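PDB 5T8U: lipoate-protein ligase 1, which belongs to the lipoate-protein ligase family and carries a bound lipoic acid in its lipoyl ligase A/B-type catalytic domain. Local coordinates for residues A[21-35]-A[252-266]. Sequence-based numbering, arbitrary orientation.
Sequences NIHFNLSLENFLLNN and ITKNPEFLKYYNLLK
Phe258 drives its ring into helix 22-34 among Phe24, Ser27, Leu28 and Phe31, a knob-into-hole fit that begins with aromatic packing. Its CZ corner stands over the middle of the Phe24 ring, an edge-to-face pair with planes 68° apart and centroids separated by 5.2 Å. With CG anti to the backbone N (chi1 -175°), the ring reaches in toward helix 22-34 and presents one face to Ser27 CB, which makes a CH-pi contact 3.9 Å from the centroid of the Phe258 ring. The other face rests on Thr253 CA of its own segment. Phe31 takes Ile252 CG2 off-centre over one face, while its opposite face is roofed by the amide of Asn35, whose ND2 donates to Phe31 O in the amide plane and is thereby held above the ring. Apolar contacts fill in alongside: Leu28 CD2 reaches Phe258 CE1 at 3.5 Å and also meets Ile252 CG2, and Leu265 CD1 lies against Leu26 CB.

Helix 256-266 runs across helix 22-34 at 134°, the axes 8.6 Å apart at their closest. The contact packs a helix from later in the chain against one in the catalytic domain whose other side faces strands 55-59 and 162-170 of the large mixed sheet; the side chain of Leu26 is about 5 Å from the bound lipoic acid.

Among polar groups, Ser27 is a knob in return, set among Phe258, Tyr261, Tyr262 and Leu265; Tyr261 likewise fits between Ser27, Asn30, Phe31 and Asn34. The Ser27 hydroxyl turns back to donate to His23 O at 2.7 Å, so that this carbonyl is gripped from opposite faces by Ser27 OG and Ser27 N. The His23 ring lies against the backbone of Leu265 and Lys266, while its NE2 is hydrogen-bonded to Val89 O.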
loop_
_atom_site.group_PDB
_atom_site.type_symbol
_atom_site.label_atom_id
_atom_site.label_comp_id
_atom_site.label_asym_id
_atom_site.label_seq_id
_atom_site.Cartn_x
_atom_site.Cartn_y
_atom_site.Cartn_z
ATOM N N ASN A 21 -10.424 3.902 -12.247
ATOM C CA ASN A 21 -9.125 3.713 -12.879
ATOM C C ASN A 21 -8.053 3.620 -11.801
ATOM O O ASN A 21 -7.970 4.486 -10.925
ATOM C CB ASN A 21 -8.811 4.857 -13.842
ATOM C CG ASN A 21 -7.445 4.719 -14.488
ATOM O OD1 ASN A 21 -6.449 5.223 -13.970
ATOM N ND2 ASN A 21 -7.392 4.028 -15.620
ATOM N N ILE A 22 -7.235 2.567 -11.870
ATOM C CA ILE A 22 -6.239 2.331 -10.828
ATOM C C ILE A 22 -5.261 3.497 -10.745
ATOM O O ILE A 22 -4.892 3.940 -9.650
ATOM C CB ILE A 22 -5.513 0.992 -11.072
ATOM C CG1 ILE A 22 -4.471 0.729 -9.978
ATOM C CG2 ILE A 22 -4.846 0.966 -12.446
ATOM C CD1 ILE A 22 -5.047 0.641 -8.576
ATOM N N HIS A 23 -4.825 4.016 -11.895
ATOM C CA HIS A 23 -3.887 5.133 -11.890
ATOM C C HIS A 23 -4.535 6.391 -11.329
ATOM O O HIS A 23 -3.903 7.143 -10.578
ATOM C CB HIS A 23 -3.362 5.386 -13.302
ATOM C CG HIS A 23 -2.743 4.181 -13.939
ATOM N ND1 HIS A 23 -2.963 3.840 -15.257
ATOM C CD2 HIS A 23 -1.912 3.238 -13.440
ATOM C CE1 HIS A 23 -2.294 2.737 -15.541
ATOM N NE2 HIS A 23 -1.648 2.351 -14.454
ATOM N N PHE A 24 -5.799 6.632 -11.681
ATOM C CA PHE A 24 -6.498 7.813 -11.190
ATOM C C PHE A 24 -6.644 7.768 -9.674
ATOM O O PHE A 24 -6.298 8.727 -8.973
ATOM C CB PHE A 24 -7.868 7.917 -11.864
ATOM C CG PHE A 24 -8.532 9.250 -11.687
ATOM C CD1 PHE A 24 -8.320 10.269 -12.601
ATOM C CD2 PHE A 24 -9.366 9.486 -10.608
ATOM C CE1 PHE A 24 -8.928 11.497 -12.442
ATOM C CE2 PHE A 24 -9.978 10.714 -10.444
ATOM C CZ PHE A 24 -9.757 11.720 -11.363
ATOM N N ASN A 25 -7.147 6.648 -9.149
ATOM C CA ASN A 25 -7.359 6.536 -7.709
ATOM C C ASN A 25 -6.038 6.528 -6.950
ATOM O O ASN A 25 -5.953 7.068 -5.842
ATOM C CB ASN A 25 -8.161 5.276 -7.389
ATOM C CG ASN A 25 -9.582 5.345 -7.907
ATOM O OD1 ASN A 25 -10.166 6.424 -8.002
ATOM N ND2 ASN A 25 -10.148 4.190 -8.239
ATOM N N LEU A 26 -5.000 5.907 -7.516
ATOM C CA LEU A 26 -3.684 5.978 -6.890
ATOM C C LEU A 26 -3.165 7.409 -6.862
ATOM O O LEU A 26 -2.500 7.810 -5.898
ATOM C CB LEU A 26 -2.700 5.063 -7.621
ATOM C CG LEU A 26 -2.836 3.564 -7.343
ATOM C CD1 LEU A 26 -2.000 2.761 -8.327
ATOM C CD2 LEU A 26 -2.430 3.229 -5.915
ATOM N N SER A 27 -3.462 8.195 -7.899
ATOM C CA SER A 27 -3.080 9.603 -7.890
ATOM C C SER A 27 -3.843 10.368 -6.814
ATOM O O SER A 27 -3.271 11.227 -6.133
ATOM C CB SER A 27 -3.322 10.222 -9.266
ATOM O OG SER A 27 -2.633 9.499 -10.271
ATOM N N LEU A 28 -5.135 10.074 -6.651
ATOM C CA LEU A 28 -5.895 10.662 -5.550
ATOM C C LEU A 28 -5.256 10.322 -4.210
ATOM O O LEU A 28 -5.015 11.204 -3.379
ATOM C CB LEU A 28 -7.342 10.170 -5.589
ATOM C CG LEU A 28 -8.246 10.733 -6.687
ATOM C CD1 LEU A 28 -9.549 9.951 -6.745
ATOM C CD2 LEU A 28 -8.525 12.213 -6.462
ATOM N N GLU A 29 -4.981 9.036 -3.983
ATOM C CA GLU A 29 -4.367 8.596 -2.734
ATOM C C GLU A 29 -3.066 9.342 -2.467
ATOM O O GLU A 29 -2.848 9.871 -1.370
ATOM C CB GLU A 29 -4.124 7.088 -2.800
ATOM C CG GLU A 29 -3.590 6.474 -1.527
ATOM C CD GLU A 29 -3.269 5.003 -1.696
ATOM O OE1 GLU A 29 -2.666 4.642 -2.729
ATOM O OE2 GLU A 29 -3.630 4.207 -0.805
ATOM N N ASN A 30 -2.181 9.390 -3.468
ATOM C CA ASN A 30 -0.907 10.077 -3.289
ATOM C C ASN A 30 -1.106 11.563 -3.030
ATOM O O ASN A 30 -0.331 12.172 -2.284
ATOM C CB ASN A 30 -0.021 9.867 -4.516
ATOM C CG ASN A 30 1.426 10.241 -4.257
ATOM O OD1 ASN A 30 1.901 10.176 -3.124
ATOM N ND2 ASN A 30 2.132 10.637 -5.309
ATOM N N PHE A 31 -2.134 12.165 -3.632
ATOM C CA PHE A 31 -2.393 13.582 -3.394
ATOM C C PHE A 31 -2.885 13.815 -1.972
ATOM O O PHE A 31 -2.553 14.830 -1.352
ATOM C CB PHE A 31 -3.407 14.110 -4.407
ATOM C CG PHE A 31 -3.558 15.604 -4.384
ATOM C CD1 PHE A 31 -2.868 16.396 -5.286
ATOM C CD2 PHE A 31 -4.381 16.216 -3.454
ATOM C CE1 PHE A 31 -3.001 17.770 -5.264
ATOM C CE2 PHE A 31 -4.517 17.588 -3.429
ATOM C CZ PHE A 31 -3.827 18.366 -4.334
ATOM N N LEU A 32 -3.680 12.886 -1.440
ATOM C CA LEU A 32 -4.135 13.006 -0.061
ATOM C C LEU A 32 -2.975 12.837 0.910
ATOM O O LEU A 32 -2.864 13.583 1.890
ATOM C CB LEU A 32 -5.229 11.976 0.222
ATOM C CG LEU A 32 -6.466 12.060 -0.676
ATOM C CD1 LEU A 32 -7.302 10.798 -0.550
ATOM C CD2 LEU A 32 -7.292 13.286 -0.339
ATOM N N LEU A 33 -2.095 11.866 0.651
ATOM C CA LEU A 33 -0.929 11.678 1.508
ATOM C C LEU A 33 -0.004 12.889 1.461
ATOM O O LEU A 33 0.515 13.322 2.497
ATOM C CB LEU A 33 -0.174 10.414 1.096
ATOM C CG LEU A 33 1.208 10.218 1.727
ATOM C CD1 LEU A 33 1.135 10.274 3.246
ATOM C CD2 LEU A 33 1.819 8.902 1.276
ATOM N N ASN A 34 0.221 13.447 0.274
ATOM C CA ASN A 34 1.160 14.549 0.109
ATOM C C ASN A 34 0.551 15.917 0.396
ATOM O O ASN A 34 1.271 16.920 0.342
ATOM C CB ASN A 34 1.741 14.533 -1.309
ATOM C CG ASN A 34 2.735 13.406 -1.518
ATOM O OD1 ASN A 34 2.634 12.641 -2.477
ATOM N ND2 ASN A 34 3.704 13.300 -0.616
ATOM N N ASN A 35 -0.747 15.988 0.700
ATOM C CA ASN A 35 -1.387 17.251 1.053
ATOM C C ASN A 35 -2.296 17.084 2.265
ATOM O O ASN A 35 -3.297 17.797 2.397
ATOM C CB ASN A 35 -2.182 17.814 -0.128
ATOM C CG ASN A 35 -1.295 18.199 -1.294
ATOM O OD1 ASN A 35 -0.723 19.289 -1.321
ATOM N ND2 ASN A 35 -1.179 17.306 -2.271
ATOM N N ILE A 252 -8.550 19.125 -6.589
ATOM C CA ILE A 252 -7.676 17.975 -6.382
ATOM C C ILE A 252 -7.209 17.388 -7.707
ATOM O O ILE A 252 -6.018 17.121 -7.893
ATOM C CB ILE A 252 -8.400 16.912 -5.525
ATOM C CG1 ILE A 252 -8.748 17.484 -4.146
ATOM C CG2 ILE A 252 -7.539 15.652 -5.384
ATOM C CD1 ILE A 252 -9.557 16.544 -3.260
ATOM N N THR A 253 -8.131 17.183 -8.648
ATOM C CA THR A 253 -7.835 16.440 -9.866
ATOM C C THR A 253 -7.386 17.325 -11.023
ATOM O O THR A 253 -6.920 16.795 -12.038
ATOM C CB THR A 253 -9.059 15.621 -10.297
ATOM O OG1 THR A 253 -8.730 14.834 -11.448
ATOM C CG2 THR A 253 -10.241 16.524 -10.627
ATOM N N LYS A 254 -7.517 18.644 -10.903
ATOM C CA LYS A 254 -7.011 19.575 -11.902
ATOM C C LYS A 254 -5.695 20.214 -11.476
ATOM O O LYS A 254 -5.189 21.098 -12.176
ATOM C CB LYS A 254 -8.049 20.662 -12.187
ATOM N N ASN A 255 -5.133 19.785 -10.349
ATOM C CA ASN A 255 -3.885 20.346 -9.865
ATOM C C ASN A 255 -2.715 19.833 -10.707
ATOM O O ASN A 255 -2.728 18.687 -11.165
ATOM C CB ASN A 255 -3.678 19.970 -8.401
ATOM C CG ASN A 255 -2.454 20.626 -7.796
ATOM O OD1 ASN A 255 -1.321 20.244 -8.090
ATOM N ND2 ASN A 255 -2.676 21.612 -6.935
ATOM N N PRO A 256 -1.685 20.659 -10.928
ATOM C CA PRO A 256 -0.515 20.158 -11.667
ATOM C C PRO A 256 0.184 19.014 -10.959
ATOM O O PRO A 256 0.711 18.113 -11.623
ATOM C CB PRO A 256 0.394 21.393 -11.779
ATOM C CG PRO A 256 -0.486 22.561 -11.503
ATOM C CD PRO A 256 -1.527 22.074 -10.552
ATOM N N GLU A 257 0.209 19.028 -9.626
ATOM C CA GLU A 257 0.784 17.917 -8.876
ATOM C C GLU A 257 0.025 16.627 -9.158
ATOM O O GLU A 257 0.626 15.574 -9.409
ATOM C CB GLU A 257 0.765 18.244 -7.383
ATOM C CG GLU A 257 1.675 17.379 -6.538
ATOM C CD GLU A 257 1.545 17.679 -5.057
ATOM O OE1 GLU A 257 1.206 18.831 -4.712
ATOM O OE2 GLU A 257 1.776 16.763 -4.239
ATOM N N PHE A 258 -1.309 16.692 -9.126
ATOM C CA PHE A 258 -2.121 15.518 -9.419
ATOM C C PHE A 258 -1.807 14.968 -10.805
ATOM O O PHE A 258 -1.558 13.770 -10.967
ATOM C CB PHE A 258 -3.606 15.864 -9.303
ATOM C CG PHE A 258 -4.515 14.681 -9.461
ATOM C CD1 PHE A 258 -4.907 13.943 -8.360
ATOM C CD2 PHE A 258 -4.976 14.304 -10.712
ATOM C CE1 PHE A 258 -5.742 12.853 -8.499
ATOM C CE2 PHE A 258 -5.811 13.213 -10.857
ATOM C CZ PHE A 258 -6.194 12.487 -9.749
ATOM N N LEU A 259 -1.823 15.833 -11.823
ATOM C CA LEU A 259 -1.491 15.389 -13.173
ATOM C C LEU A 259 -0.086 14.806 -13.238
ATOM O O LEU A 259 0.166 13.879 -14.016
ATOM C CB LEU A 259 -1.631 16.549 -14.159
ATOM C CG LEU A 259 -3.058 16.996 -14.481
ATOM C CD1 LEU A 259 -3.042 18.289 -15.278
ATOM C CD2 LEU A 259 -3.808 15.914 -15.244
ATOM N N LYS A 260 0.840 15.337 -12.439
ATOM C CA LYS A 260 2.179 14.761 -12.365
ATOM C C LYS A 260 2.119 13.317 -11.883
ATOM O O LYS A 260 2.655 12.408 -12.529
ATOM C CB LYS A 260 3.054 15.605 -11.439
ATOM C CG LYS A 260 4.519 15.196 -11.395
ATOM C CD LYS A 260 5.180 15.652 -10.100
ATOM C CE LYS A 260 5.123 17.166 -9.926
ATOM N NZ LYS A 260 5.626 17.590 -8.592
ATOM N N TYR A 261 1.465 13.088 -10.740
ATOM C CA TYR A 261 1.313 11.728 -10.230
ATOM C C TYR A 261 0.663 10.823 -11.269
ATOM O O TYR A 261 1.157 9.728 -11.557
ATOM C CB TYR A 261 0.483 11.740 -8.946
ATOM C CG TYR A 261 1.077 12.546 -7.812
ATOM C CD1 TYR A 261 2.442 12.792 -7.743
ATOM C CD2 TYR A 261 0.269 13.056 -6.804
ATOM C CE1 TYR A 261 2.984 13.525 -6.705
ATOM C CE2 TYR A 261 0.801 13.791 -5.763
ATOM C CZ TYR A 261 2.159 14.020 -5.717
ATOM O OH TYR A 261 2.694 14.752 -4.683
ATOM N N TYR A 262 -0.457 11.268 -11.842
ATOM C CA TYR A 262 -1.188 10.454 -12.807
ATOM C C TYR A 262 -0.303 10.069 -13.985
ATOM O O TYR A 262 -0.273 8.906 -14.401
ATOM C CB TYR A 262 -2.427 11.215 -13.284
ATOM C CG TYR A 262 -3.321 10.429 -14.216
ATOM C CD1 TYR A 262 -4.244 9.518 -13.720
ATOM C CD2 TYR A 262 -3.251 10.607 -15.591
ATOM C CE1 TYR A 262 -5.068 8.801 -14.567
ATOM C CE2 TYR A 262 -4.070 9.895 -16.446
ATOM C CZ TYR A 262 -4.976 8.993 -15.930
ATOM O OH TYR A 262 -5.792 8.282 -16.779
ATOM N N ASN A 263 0.429 11.039 -14.538
ATOM C CA ASN A 263 1.293 10.753 -15.678
ATOM C C ASN A 263 2.410 9.792 -15.293
ATOM O O ASN A 263 2.754 8.887 -16.063
ATOM C CB ASN A 263 1.866 12.054 -16.237
ATOM C CG ASN A 263 0.791 12.983 -16.765
ATOM O OD1 ASN A 263 -0.208 12.537 -17.328
ATOM N ND2 ASN A 263 0.990 14.284 -16.583
ATOM N N LEU A 264 2.992 9.971 -14.104
ATOM C CA LEU A 264 4.029 9.053 -13.645
ATOM C C LEU A 264 3.495 7.630 -13.548
ATOM O O LEU A 264 4.108 6.685 -14.056
ATOM C CB LEU A 264 4.577 9.519 -12.294
ATOM C CG LEU A 264 5.415 8.510 -11.503
ATOM C CD1 LEU A 264 6.585 8.000 -12.330
ATOM C CD2 LEU A 264 5.911 9.132 -10.208
ATOM N N LEU A 265 2.344 7.459 -12.894
ATOM C CA LEU A 265 1.765 6.130 -12.739
ATOM C C LEU A 265 1.372 5.532 -14.083
ATOM O O LEU A 265 1.426 4.309 -14.257
ATOM C CB LEU A 265 0.556 6.200 -11.806
ATOM C CG LEU A 265 0.852 6.771 -10.416
ATOM C CD1 LEU A 265 -0.435 7.111 -9.688
ATOM C CD2 LEU A 265 1.687 5.798 -9.602
ATOM N N LYS A 266 0.978 6.373 -15.041
ATOM C CA LYS A 266 0.690 5.909 -16.392
ATOM C C LYS A 266 1.955 5.634 -17.189
ATOM O O LYS A 266 1.908 4.870 -18.158
ATOM C CB LYS A 266 -0.158 6.947 -17.133
ATOM C CG LYS A 266 -1.458 6.415 -17.709
ATOM C CD LYS A 266 -2.200 7.505 -18.468
ATOM C CE LYS A 266 -3.527 7.007 -19.020
ATOM N NZ LYS A 266 -4.291 8.095 -19.697
#